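Local structure of AP205 bacteriophage COAT protein (Acinetobacter phage ap205, 5FS4) at residues Asn5-Gln9 with Trp20-Thr24; Thr28-Leu34 with Gly51-Tyr57; Arg104-Leu109 with Ala124-Ser128. The protein forms the capsid of a small single-stranded RNA bacteriophage, its subunits pairing into dimers that probably serve as the building blocks of the shell. The protein carries 2 engineered substitutions. All coordinates share one frame; numbering follows the deposited sequence.

Interaction 1 of 3, residues Asn5-Gln9 with Trp20-Thr24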
ATOM      1  N   ASN B   5     -15.575  11.724   0.030  1.00 12.41           N
ATOM      2  CA  ASN B   5     -14.620  11.285   1.032  1.00 11.84           C
ATOM      3  C   ASN B   5     -14.305  12.446   1.913  1.00 11.54           C
ATOM      4  O   ASN B   5     -14.147  13.567   1.381  1.00 10.55           O
ATOM      5  CB  ASN B   5     -13.347  10.753   0.373  1.00 12.12           C
ATOM      6  CG  ASN B   5     -13.570   9.407  -0.244  1.00 12.32           C
ATOM      7  OD1 ASN B   5     -13.270   8.365   0.367  1.00 15.52           O
ATOM      8  ND2 ASN B   5     -14.158   9.392  -1.419  1.00 11.59           N
ATOM      9  N   LYS B   6     -14.241  12.193   3.222  1.00 11.50           N
ATOM     10  CA  LYS B   6     -13.987  13.259   4.199  1.00 12.57           C
ATOM     11  C   LYS B   6     -12.566  13.786   4.135  1.00 13.26           C
ATOM     12  O   LYS B   6     -11.626  12.971   4.084  1.00 11.94           O
ATOM     13  CB  LYS B   6     -14.297  12.797   5.614  1.00 13.40           C
ATOM     14  CG  LYS B   6     -15.747  12.443   5.867  1.00 14.13           C
ATOM     15  CD  LYS B   6     -15.958  11.936   7.274  1.00 14.80           C
ATOM     16  CE  LYS B   6     -17.287  12.315   7.885  1.00 16.36           C
ATOM     17  NZ  LYS B   6     -17.434  11.706   9.250  1.00 16.90           N
ATOM     18  N   PRO B   7     -12.404  15.124   4.119  1.00 13.06           N
ATOM     19  CA  PRO B   7     -11.070  15.694   4.060  1.00 13.59           C
ATOM     20  C   PRO B   7     -10.350  15.547   5.405  1.00 11.96           C
ATOM     21  O   PRO B   7     -10.968  15.604   6.467  1.00 11.59           O
ATOM     22  CB  PRO B   7     -11.344  17.153   3.715  1.00 14.47           C
ATOM     23  CG  PRO B   7     -12.651  17.436   4.334  1.00 13.74           C
ATOM     24  CD  PRO B   7     -13.432  16.189   4.036  1.00 14.15           C
ATOM     25  N   MET B   8      -9.021  15.393   5.348  1.00 11.54           N
ATOM     26  CA  MET B   8      -8.188  15.192   6.510  1.00 12.19           C
ATOM     27  C   MET B   8      -7.278  16.396   6.589  1.00 13.21           C
ATOM     28  O   MET B   8      -6.991  16.967   5.561  1.00 15.85           O
ATOM     29  CB  MET B   8      -7.451  13.860   6.346  1.00 11.57           C
ATOM     30  CG  MET B   8      -8.383  12.633   6.331  1.00 10.47           C
ATOM     31  SD  MET B   8      -7.576  11.024   6.104  1.00  7.39           S
ATOM     32  CE  MET B   8      -6.997  11.059   7.717  1.00  8.26           C
ATOM     33  N   GLN B   9      -6.953  16.859   7.789  1.00 14.18           N
ATOM     34  CA  GLN B   9      -6.110  18.060   8.016  1.00 15.58           C
ATOM     35  C   GLN B   9      -4.719  17.693   8.606  1.00 16.22           C
ATOM     36  O   GLN B   9      -4.635  16.776   9.437  1.00 13.27           O
ATOM     37  CB  GLN B   9      -6.786  19.033   9.004  1.00 17.53           C
ATOM     38  CG  GLN B   9      -8.153  19.562   8.567  1.00 20.44           C
ATOM     39  CD  GLN B   9      -8.135  20.263   7.210  1.00 23.95           C
ATOM     40  OE1 GLN B   9      -7.096  20.816   6.799  1.00 28.15           O
ATOM     41  NE2 GLN B   9      -9.288  20.230   6.479  1.00 25.83           N
ATOM     42  N   TRP B  20      -1.762  13.703   8.714  1.00  9.78           N
ATOM     43  CA  TRP B  20      -3.099  14.231   8.450  1.00  9.12           C
ATOM     44  C   TRP B  20      -4.051  13.371   9.294  1.00  9.68           C
ATOM     45  O   TRP B  20      -3.812  12.165   9.501  1.00  8.77           O
ATOM     46  CB  TRP B  20      -3.480  14.106   6.957  1.00  9.18           C
ATOM     47  CG  TRP B  20      -2.937  15.069   6.026  1.00  8.93           C
ATOM     48  CD1 TRP B  20      -3.547  16.209   5.602  1.00  9.24           C
ATOM     49  CD2 TRP B  20      -1.713  14.959   5.278  1.00  8.86           C
ATOM     50  NE1 TRP B  20      -2.772  16.837   4.657  1.00  9.15           N
ATOM     51  CE2 TRP B  20      -1.629  16.113   4.459  1.00  8.70           C
ATOM     52  CE3 TRP B  20      -0.662  14.012   5.244  1.00  9.02           C
ATOM     53  CZ2 TRP B  20      -0.530  16.377   3.655  1.00  8.57           C
ATOM     54  CZ3 TRP B  20       0.417  14.243   4.426  1.00  8.36           C
ATOM     55  CH2 TRP B  20       0.485  15.419   3.624  1.00  9.21           C
ATOM     56  N   SER B  21      -5.110  13.986   9.823  1.00  9.59           N
ATOM     57  CA  SER B  21      -6.122  13.195  10.509  1.00 10.71           C
ATOM     58  C   SER B  21      -7.520  13.743  10.210  1.00 10.75           C
ATOM     59  O   SER B  21      -7.710  14.862   9.782  1.00 10.22           O
ATOM     60  CB  SER B  21      -5.883  13.074  12.008  1.00 11.29           C
ATOM     61  OG  SER B  21      -6.120  14.307  12.586  1.00 13.69           O
ATOM     62  N   ASP B  22      -8.501  12.940  10.461  1.00 11.11           N
ATOM     63  CA  ASP B  22      -9.865  13.304  10.104  1.00 11.06           C
ATOM     64  C   ASP B  22     -10.424  14.063  11.277  1.00 11.68           C
ATOM     65  O   ASP B  22     -10.438  13.517  12.387  1.00 12.15           O
ATOM     66  CB  ASP B  22     -10.643  12.051   9.860  1.00 10.35           C
ATOM     67  CG  ASP B  22     -12.181  12.295   9.636  1.00 10.43           C
ATOM     68  OD1 ASP B  22     -12.752  13.439   9.750  1.00 10.26           O
ATOM     69  OD2 ASP B  22     -12.785  11.310   9.302  1.00  9.35           O
ATOM     70  N   PRO B  23     -10.842  15.322  11.069  1.00 11.50           N
ATOM     71  CA  PRO B  23     -11.225  16.037  12.316  1.00 12.01           C
ATOM     72  C   PRO B  23     -12.463  15.565  13.000  1.00 13.10           C
ATOM     73  O   PRO B  23     -12.671  15.911  14.166  1.00 12.73           O
ATOM     74  CB  PRO B  23     -11.460  17.477  11.866  1.00 11.58           C
ATOM     75  CG  PRO B  23     -11.243  17.539  10.400  1.00 11.60           C
ATOM     76  CD  PRO B  23     -10.839  16.205   9.887  1.00 11.56           C
ATOM     77  N   THR B  24     -13.243  14.772  12.303  1.00 13.20           N
ATOM     78  CA  THR B  24     -14.399  14.150  12.867  1.00 13.42           C
ATOM     79  C   THR B  24     -14.087  12.780  13.424  1.00 13.80           C
ATOM     80  O   THR B  24     -14.999  12.175  13.958  1.00 14.55           O
ATOM     81  CB  THR B  24     -15.544  14.032  11.806  1.00 14.36           C
ATOM     82  OG1 THR B  24     -15.358  12.901  10.900  1.00 15.29           O
ATOM     83  CG2 THR B  24     -15.653  15.308  10.983  1.00 14.05           C
TER
HETATM   84  O   HOH W   1     -15.495   9.705   9.852  1.00 17.14           O
HETATM   85  O   HOH W   2     -13.364  15.222   7.867  1.00 14.46           O
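The N-terminal beta hairpin of the coat protein, made by strands 5-14 and 17-22, is joined here at its open end, where Gln9 and Ser21 form an antiparallel hydrogen-bonded pair. Gln9 N donates to Ser21 O at 2.9 Å, and Ser21 N donates in turn to Gln9 O. The chains part only beyond Met8 and Asp22, and toward Lys6 and Thr24 side chains and waters span the distance.

Met8 leans on the other strand with CB 4.0 Å from Trp20 CB, while its thioether bends at chi3 (75°) and brings the methyl CE back against the backbone of Ser21 and Asp22. The indole of Trp20 meets Met8 O at its edge, through CD1 at 3.5 Å. Pro10, on the same strand as Gln9, and Ile126 of the second subunit also pack on the Trp20 side chain. Met8 likewise meets Val127 of that subunit, so the hairpin is part of the dimer interface.

Further out, Asp22 organises the turn that leaves the strand. Its OD1 accepts from Thr24 N, which makes an Asx turn, and also from the Thr24 hydroxyl; both donors come from the same face above the carboxylate plane. A water links OD1 to Pro7 O. The charged ends of Lys6 and Asp22 are not in contact: NZ and OD2 stay 4.7 Å apart, and a second water joins them. The ammonium instead donates directly to the Thr24 hydroxyl, with Lys6 NZ 2.9 Å from Thr24 OG1.

Interaction 2 of 3, residues Thr28-Leu34 with Gly51-Tyr57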
ATOM      1  N   THR B  28      -8.362   8.274  12.719  1.00  7.92           N
ATOM      2  CA  THR B  28      -8.030   8.064  11.292  1.00  7.77           C
ATOM      3  C   THR B  28      -6.851   8.960  10.862  1.00  7.24           C
ATOM      4  O   THR B  28      -6.936  10.211  10.918  1.00  7.23           O
ATOM      5  CB  THR B  28      -9.239   8.308  10.392  1.00  7.94           C
ATOM      6  OG1 THR B  28     -10.271   7.463  10.856  1.00  7.84           O
ATOM      7  CG2 THR B  28      -8.948   7.863   8.955  1.00  8.24           C
ATOM      8  N   THR B  29      -5.723   8.334  10.500  1.00  6.67           N
ATOM      9  CA  THR B  29      -4.530   9.133  10.180  1.00  6.52           C
ATOM     10  C   THR B  29      -3.950   8.659   8.859  1.00  6.55           C
ATOM     11  O   THR B  29      -4.139   7.519   8.470  1.00  6.72           O
ATOM     12  CB  THR B  29      -3.425   9.089  11.270  1.00  6.97           C
ATOM     13  OG1 THR B  29      -3.015   7.735  11.506  1.00  6.93           O
ATOM     14  CG2 THR B  29      -3.906   9.631  12.520  1.00  7.21           C
ATOM     15  N   PHE B  30      -3.330   9.584   8.148  1.00  6.56           N
ATOM     16  CA  PHE B  30      -2.495   9.276   6.992  1.00  6.61           C
ATOM     17  C   PHE B  30      -1.230  10.087   7.186  1.00  7.15           C
ATOM     18  O   PHE B  30      -1.320  11.316   7.263  1.00  7.17           O
ATOM     19  CB  PHE B  30      -3.146   9.697   5.687  1.00  6.77           C
ATOM     20  CG  PHE B  30      -2.271   9.441   4.504  1.00  6.99           C
ATOM     21  CD1 PHE B  30      -2.050   8.113   4.101  1.00  6.95           C
ATOM     22  CD2 PHE B  30      -1.599  10.508   3.863  1.00  7.12           C
ATOM     23  CE1 PHE B  30      -1.242   7.818   3.021  1.00  6.92           C
ATOM     24  CE2 PHE B  30      -0.744  10.205   2.783  1.00  6.97           C
ATOM     25  CZ  PHE B  30      -0.598   8.878   2.378  1.00  7.29           C
ATOM     26  N   SER B  31      -0.064   9.429   7.193  1.00  7.07           N
ATOM     27  CA  SER B  31       1.183  10.162   7.363  1.00  7.59           C
ATOM     28  C   SER B  31       2.125   9.942   6.195  1.00  7.21           C
ATOM     29  O   SER B  31       2.166   8.878   5.614  1.00  6.99           O
ATOM     30  CB  SER B  31       1.790   9.777   8.696  1.00  7.86           C
ATOM     31  OG  SER B  31       2.397   8.528   8.584  1.00  9.48           O
ATOM     32  N   ALA B  32       2.905  10.963   5.853  1.00  7.52           N
ATOM     33  CA  ALA B  32       3.892  10.870   4.753  1.00  7.28           C
ATOM     34  C   ALA B  32       5.248  11.352   5.313  1.00  8.30           C
ATOM     35  O   ALA B  32       5.339  12.459   5.861  1.00  8.09           O
ATOM     36  CB  ALA B  32       3.419  11.736   3.546  1.00  7.47           C
ATOM     37  N   SER B  33       6.266  10.510   5.231  1.00  8.55           N
ATOM     38  CA  SER B  33       7.566  10.826   5.812  1.00 10.37           C
ATOM     39  C   SER B  33       8.589  10.589   4.705  1.00  9.83           C
ATOM     40  O   SER B  33       8.663   9.481   4.177  1.00  9.46           O
ATOM     41  CB  SER B  33       7.839   9.877   6.950  1.00 12.71           C
ATOM     42  OG  SER B  33       9.121  10.185   7.484  1.00 14.93           O
ATOM     43  N   LEU B  34       9.364  11.593   4.346  1.00  9.96           N
ATOM     44  CA  LEU B  34      10.270  11.468   3.187  1.00 10.14           C
ATOM     45  C   LEU B  34      11.752  11.704   3.556  1.00 11.75           C
ATOM     46  O   LEU B  34      12.061  12.646   4.279  1.00 11.16           O
ATOM     47  CB  LEU B  34       9.914  12.514   2.143  1.00  9.71           C
ATOM     48  CG  LEU B  34       8.453  12.730   1.722  1.00 10.07           C
ATOM     49  CD1 LEU B  34       8.401  13.713   0.595  1.00  9.96           C
ATOM     50  CD2 LEU B  34       7.864  11.401   1.274  1.00  9.96           C
ATOM     51  N   GLY B  51      10.255   7.375   0.545  1.00  8.85           N
ATOM     52  CA  GLY B  51       9.019   7.902   1.105  1.00  8.64           C
ATOM     53  C   GLY B  51       8.180   6.842   1.751  1.00  8.75           C
ATOM     54  O   GLY B  51       7.901   5.811   1.157  1.00  8.48           O
ATOM     55  N   GLN B  52       7.711   7.125   2.959  1.00  9.59           N
ATOM     56  CA  GLN B  52       6.962   6.126   3.756  1.00  9.80           C
ATOM     57  C   GLN B  52       5.611   6.715   3.948  1.00  8.95           C
ATOM     58  O   GLN B  52       5.523   7.806   4.508  1.00  9.53           O
ATOM     59  CB  GLN B  52       7.578   5.924   5.123  1.00 11.14           C
ATOM     60  CG  GLN B  52       6.908   4.832   5.923  1.00 12.94           C
ATOM     61  CD  GLN B  52       7.346   4.807   7.358  1.00 16.18           C
ATOM     62  OE1 GLN B  52       8.151   3.982   7.746  1.00 17.57           O
ATOM     63  NE2 GLN B  52       6.824   5.756   8.154  1.00 17.86           N
ATOM     64  N   TYR B  53       4.584   5.982   3.540  1.00  7.74           N
ATOM     65  CA  TYR B  53       3.179   6.449   3.554  1.00  7.23           C
ATOM     66  C   TYR B  53       2.383   5.472   4.396  1.00  6.85           C
ATOM     67  O   TYR B  53       2.362   4.301   4.089  1.00  6.69           O
ATOM     68  CB  TYR B  53       2.621   6.482   2.128  1.00  7.17           C
ATOM     69  CG  TYR B  53       3.422   7.307   1.190  1.00  7.78           C
ATOM     70  CD1 TYR B  53       3.164   8.684   1.081  1.00  7.88           C
ATOM     71  CD2 TYR B  53       4.486   6.776   0.458  1.00  8.09           C
ATOM     72  CE1 TYR B  53       3.935   9.488   0.236  1.00  8.24           C
ATOM     73  CE2 TYR B  53       5.303   7.597  -0.343  1.00  8.37           C
ATOM     74  CZ  TYR B  53       5.020   8.959  -0.455  1.00  8.61           C
ATOM     75  OH  TYR B  53       5.802   9.693  -1.328  1.00  8.05           O
ATOM     76  N   VAL B  54       1.723   5.934   5.451  1.00  6.74           N
ATOM     77  CA  VAL B  54       1.044   5.047   6.426  1.00  7.06           C
ATOM     78  C   VAL B  54      -0.423   5.477   6.676  1.00  6.93           C
ATOM     79  O   VAL B  54      -0.732   6.641   6.926  1.00  6.78           O
ATOM     80  CB  VAL B  54       1.800   4.962   7.804  1.00  6.78           C
ATOM     81  CG1 VAL B  54       1.102   3.987   8.694  1.00  7.02           C
ATOM     82  CG2 VAL B  54       3.245   4.558   7.638  1.00  6.87           C
ATOM     83  N   SER B  55      -1.341   4.514   6.523  1.00  7.17           N
ATOM     84  CA  SER B  55      -2.782   4.777   6.685  1.00  7.52           C
ATOM     85  C   SER B  55      -3.213   3.966   7.907  1.00  7.20           C
ATOM     86  O   SER B  55      -2.796   2.832   8.050  1.00  7.03           O
ATOM     87  CB  SER B  55      -3.593   4.328   5.474  1.00  7.78           C
ATOM     88  OG  SER B  55      -3.221   5.023   4.278  1.00  8.05           O
ATOM     89  N   VAL B  56      -4.016   4.580   8.798  1.00  6.72           N
ATOM     90  CA  VAL B  56      -4.489   3.957  10.010  1.00  6.46           C
ATOM     91  C   VAL B  56      -5.968   4.238  10.200  1.00  6.34           C
ATOM     92  O   VAL B  56      -6.418   5.342  10.016  1.00  5.98           O
ATOM     93  CB  VAL B  56      -3.722   4.406  11.279  1.00  6.31           C
ATOM     94  CG1 VAL B  56      -4.330   3.851  12.549  1.00  6.58           C
ATOM     95  CG2 VAL B  56      -2.258   4.034  11.196  1.00  6.39           C
ATOM     96  N   TYR B  57      -6.697   3.153  10.447  1.00  6.68           N
ATOM     97  CA  TYR B  57      -8.125   3.251  10.844  1.00  7.98           C
ATOM     98  C   TYR B  57      -8.383   2.326  12.006  1.00  9.10           C
ATOM     99  O   TYR B  57      -7.905   1.161  12.021  1.00  9.80           O
ATOM    100  CB  TYR B  57      -9.062   2.939   9.629  1.00  7.63           C
ATOM    101  CG  TYR B  57     -10.517   3.448   9.763  1.00  7.76           C
ATOM    102  CD1 TYR B  57     -11.450   2.784  10.550  1.00  8.31           C
ATOM    103  CD2 TYR B  57     -10.931   4.633   9.115  1.00  7.53           C
ATOM    104  CE1 TYR B  57     -12.740   3.277  10.686  1.00  8.39           C
ATOM    105  CE2 TYR B  57     -12.191   5.136   9.259  1.00  7.71           C
ATOM    106  CZ  TYR B  57     -13.102   4.457  10.024  1.00  8.38           C
ATOM    107  OH  TYR B  57     -14.368   4.950  10.169  1.00  8.86           O
TER
HETATM  108  O   HOH W   3      -0.924   7.325   9.729  1.00 10.84           O
HETATM  109  O   HOH W   4       4.815   8.179   7.343  1.00 11.54           O
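Strands 28-34 and 51-57 run antiparallel, their axes 4.7 Å apart at 169°, and six backbone hydrogen bonds join them in the pairs Thr29-Val56, Ser31-Val54 and Ser33-Gln52. The bonds of Ser31 with Val54 lie in the carbonyl planes, whereas those of Thr29 with Val56 are tilted by more than 20°.

Phe30, Ala32, Leu34, Tyr53 and Ser55 occupy one face. Phe30 and Tyr53 lie side by side and point the same way, with Phe30 CZ 4.0 Å from Tyr53 CD1 at the edge of the tyrosine ring. Ala32 CB meets that same CD1 at 3.9 Å, and Leu34 crosses toward the phenol end, its CD2 3.7 Å from Tyr53 OH. With CG anti to the backbone N (chi1 177°), Phe30 presents CD1 to the Ser55 hydroxyl, which sits in the ring plane with OG 3.3 Å away. That hydroxyl is hydrogen-bonded to His102 of the second subunit, and Leu109 of that subunit packs on Ala32.

The other face carries Thr29, Ser31, Ser33, Gln52, Val54 and Val56. Thr29 OG1 lies 3.4 Å from Val56 CB, the two side chains running alongside each other. One water joins the Thr29 hydroxyl to Val54 O; another joins the Ser31 hydroxyl to Gln52 O and accepts from Gln52 NE2.

The chemistry thus differs by face: one is mixed, with three hydroxyls, the Gln52 amide and two waters set among the valines, and the other is a largely aromatic and aliphatic surface that receives the helix of the partner subunit.

Interaction 3 of 3, residues Arg104-Leu109 with Ala124-Ser128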
ATOM      1  N   ARG B 104      -1.406  -2.489  -9.405  1.00  8.30           N
ATOM      2  CA  ARG B 104      -2.067  -3.447 -10.208  1.00  9.83           C
ATOM      3  C   ARG B 104      -1.848  -4.853  -9.696  1.00  9.61           C
ATOM      4  O   ARG B 104      -2.770  -5.643  -9.637  1.00 10.99           O
ATOM      5  CB  ARG B 104      -1.525  -3.350 -11.616  1.00 10.59           C
ATOM      6  CG  ARG B 104      -2.108  -4.418 -12.509  1.00 12.15           C
ATOM      7  CD  ARG B 104      -1.799  -4.126 -13.949  1.00 13.79           C
ATOM      8  NE  ARG B 104      -2.222  -5.253 -14.759  1.00 14.44           N
ATOM      9  CZ  ARG B 104      -1.994  -5.340 -16.057  1.00 16.20           C
ATOM     10  NH1 ARG B 104      -1.312  -4.401 -16.706  1.00 15.19           N
ATOM     11  NH2 ARG B 104      -2.429  -6.407 -16.701  1.00 17.64           N
ATOM     12  N   ASN B 105      -0.628  -5.147  -9.299  1.00  8.74           N
ATOM     13  CA  ASN B 105      -0.293  -6.485  -8.893  1.00  8.39           C
ATOM     14  C   ASN B 105      -0.868  -6.748  -7.484  1.00  7.94           C
ATOM     15  O   ASN B 105      -1.348  -7.818  -7.210  1.00  7.65           O
ATOM     16  CB  ASN B 105       1.209  -6.683  -8.907  1.00  7.90           C
ATOM     17  CG  ASN B 105       1.759  -6.884 -10.305  1.00  7.97           C
ATOM     18  OD1 ASN B 105       1.092  -7.435 -11.185  1.00  7.38           O
ATOM     19  ND2 ASN B 105       2.972  -6.505 -10.481  1.00  7.75           N
ATOM     20  N   VAL B 106      -0.812  -5.760  -6.604  1.00  7.44           N
ATOM     21  CA  VAL B 106      -1.427  -5.889  -5.322  1.00  7.82           C
ATOM     22  C   VAL B 106      -2.946  -6.061  -5.476  1.00  8.21           C
ATOM     23  O   VAL B 106      -3.526  -6.927  -4.822  1.00  9.20           O
ATOM     24  CB  VAL B 106      -1.114  -4.718  -4.359  1.00  7.81           C
ATOM     25  CG1 VAL B 106      -1.903  -4.937  -3.067  1.00  7.63           C
ATOM     26  CG2 VAL B 106       0.391  -4.586  -4.075  1.00  7.59           C
ATOM     27  N   ASP B 107      -3.582  -5.267  -6.336  1.00  8.50           N
ATOM     28  CA  ASP B 107      -5.032  -5.393  -6.600  1.00  9.33           C
ATOM     29  C   ASP B 107      -5.379  -6.818  -6.998  1.00  9.20           C
ATOM     30  O   ASP B 107      -6.323  -7.375  -6.500  1.00  9.61           O
ATOM     31  CB  ASP B 107      -5.526  -4.436  -7.726  1.00  9.54           C
ATOM     32  CG  ASP B 107      -5.517  -2.986  -7.330  1.00 10.04           C
ATOM     33  OD1 ASP B 107      -5.439  -2.694  -6.104  1.00 10.20           O
ATOM     34  OD2 ASP B 107      -5.539  -2.126  -8.268  1.00  9.81           O
ATOM     35  N   THR B 108      -4.598  -7.395  -7.890  1.00  9.11           N
ATOM     36  CA  THR B 108      -4.880  -8.796  -8.365  1.00  9.34           C
ATOM     37  C   THR B 108      -4.999  -9.788  -7.224  1.00  9.02           C
ATOM     38  O   THR B 108      -5.901 -10.615  -7.229  1.00  8.62           O
ATOM     39  CB  THR B 108      -3.849  -9.220  -9.446  1.00  9.57           C
ATOM     40  OG1 THR B 108      -3.983  -8.405 -10.630  1.00 10.21           O
ATOM     41  CG2 THR B 108      -4.004 -10.652  -9.825  1.00 10.59           C
ATOM     42  N   LEU B 109      -4.107  -9.694  -6.233  1.00  8.63           N
ATOM     43  CA  LEU B 109      -4.059 -10.615  -5.121  1.00  8.21           C
ATOM     44  C   LEU B 109      -4.990 -10.204  -3.986  1.00  7.98           C
ATOM     45  O   LEU B 109      -5.720 -11.035  -3.460  1.00  7.73           O
ATOM     46  CB  LEU B 109      -2.673 -10.757  -4.580  1.00  8.01           C
ATOM     47  CG  LEU B 109      -1.584 -11.287  -5.486  1.00  7.69           C
ATOM     48  CD1 LEU B 109      -0.262 -11.381  -4.732  1.00  8.09           C
ATOM     49  CD2 LEU B 109      -1.925 -12.642  -6.071  1.00  7.70           C
ATOM     50  N   ALA B 124      -2.320 -16.347 -10.309  1.00 10.89           N
ATOM     51  CA  ALA B 124      -2.585 -14.933 -10.478  1.00 10.16           C
ATOM     52  C   ALA B 124      -1.722 -14.320 -11.603  1.00 10.36           C
ATOM     53  O   ALA B 124      -0.530 -14.638 -11.741  1.00  9.97           O
ATOM     54  CB  ALA B 124      -2.376 -14.208  -9.154  1.00 10.44           C
ATOM     55  N   ALA B 125      -2.352 -13.456 -12.399  1.00  9.82           N
ATOM     56  CA  ALA B 125      -1.737 -12.832 -13.563  1.00 11.40           C
ATOM     57  C   ALA B 125      -0.946 -11.580 -13.076  1.00 11.21           C
ATOM     58  O   ALA B 125      -1.453 -10.465 -13.066  1.00 12.65           O
ATOM     59  CB  ALA B 125      -2.832 -12.412 -14.554  1.00 11.19           C
ATOM     60  N   ILE B 126       0.289 -11.801 -12.690  1.00 11.26           N
ATOM     61  CA  ILE B 126       1.212 -10.740 -12.272  1.00 10.27           C
ATOM     62  C   ILE B 126       2.079 -10.281 -13.466  1.00  9.82           C
ATOM     63  O   ILE B 126       2.507 -11.108 -14.298  1.00  8.89           O
ATOM     64  CB  ILE B 126       2.126 -11.269 -11.140  1.00 10.87           C
ATOM     65  CG1 ILE B 126       1.312 -11.722  -9.913  1.00 10.77           C
ATOM     66  CG2 ILE B 126       3.214 -10.256 -10.725  1.00 10.61           C
ATOM     67  CD1 ILE B 126       0.347 -10.680  -9.326  1.00 11.55           C
ATOM     68  N   VAL B 127       2.300  -8.958 -13.554  1.00  9.36           N
ATOM     69  CA  VAL B 127       2.950  -8.372 -14.688  1.00  9.41           C
ATOM     70  C   VAL B 127       4.034  -7.381 -14.315  1.00  9.10           C
ATOM     71  O   VAL B 127       3.974  -6.783 -13.247  1.00  8.34           O
ATOM     72  CB  VAL B 127       1.926  -7.663 -15.602  1.00  9.71           C
ATOM     73  CG1 VAL B 127       0.876  -8.664 -16.083  1.00 10.13           C
ATOM     74  CG2 VAL B 127       1.274  -6.457 -14.926  1.00 10.00           C
ATOM     75  N   SER B 128       5.003  -7.217 -15.218  1.00  8.66           N
ATOM     76  CA  SER B 128       6.009  -6.173 -15.106  1.00  9.19           C
ATOM     77  C   SER B 128       5.479  -4.877 -15.632  1.00  9.64           C
ATOM     78  O   SER B 128       4.497  -4.842 -16.319  1.00 11.70           O
ATOM     79  CB  SER B 128       7.253  -6.586 -15.896  1.00  9.41           C
ATOM     80  OG  SER B 128       8.256  -5.557 -15.942  1.00  8.99           O
TER
HETATM   81  O   HOH W   5      -1.516  -8.038 -11.820  1.00  5.82           O
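Asn105 carries CG anti to its carbonyl carbon, beside the backbone N (chi1 -77°), and a chi2 of -32° turns the amide along the backbone of Val127, which it grips at both ends. Val127 N donates to Asn105 OD1 at 3.1 Å, and Asn105 ND2 donates to Val127 O at 3.0 Å. Both bonds are nearly straight at the hydrogen, and Val127 O lies almost in the amide plane, so the two together fix the rotation of the side chain. In effect the asparagine copies the donor and acceptor of a neighbouring strand.

One turn of helix on, Thr108 joins in through a water. This water lies within hydrogen-bonding distance of Asn105 OD1, of Ala125 O and of the Thr108 hydroxyl, with Thr108 OG1 2.8 Å from the water oxygen. Ala125 is the centre of an inverse gamma turn, which bends the chain just before Val127.

Apolar groups flank the polar centre. Ile126 CG2 comes within 3.6 Å of Asn105 OD1, and Leu109 CD2 presses tightly on Ala124 CB at 3.5 Å. On the more exposed side, Arg104 extends its chain across Val127 at about a right angle, and Val127 CG2 sits over the centre of one guanidinium face, 3.5 Å above the plane.

Val127 also pairs antiparallel with a strand of the second subunit, while Phe30 of that subunit packs on Asn105. A buried asparagine thus satisfies one peptide N-H and one C=O of the C-terminal segment, which is consistent with helix 92-111 holding this segment in position where it pairs with the second subunit.

In the fold
The three contacts follow one another along the chain without overlap. Interactions 1 and 2 share one antiparallel sheet, whose strands lie in sequence order; their centres are 13 Å apart, and strands 17-22 and 28-38 meet directly, with Trp20 N 2.8 Å from Phe30 O. Interaction 3 stands apart: its centre is 30 Å from that of interaction 1 and 23 Å from that of interaction 2, and its nearest atoms are about 12 Å from interaction 2. The second subunit bridges this separation. The segments of interaction 3 in one subunit meet interactions 1 and 2 of the other: the C-terminal strand pairs with the partner's sheet, while the helix packs on its face.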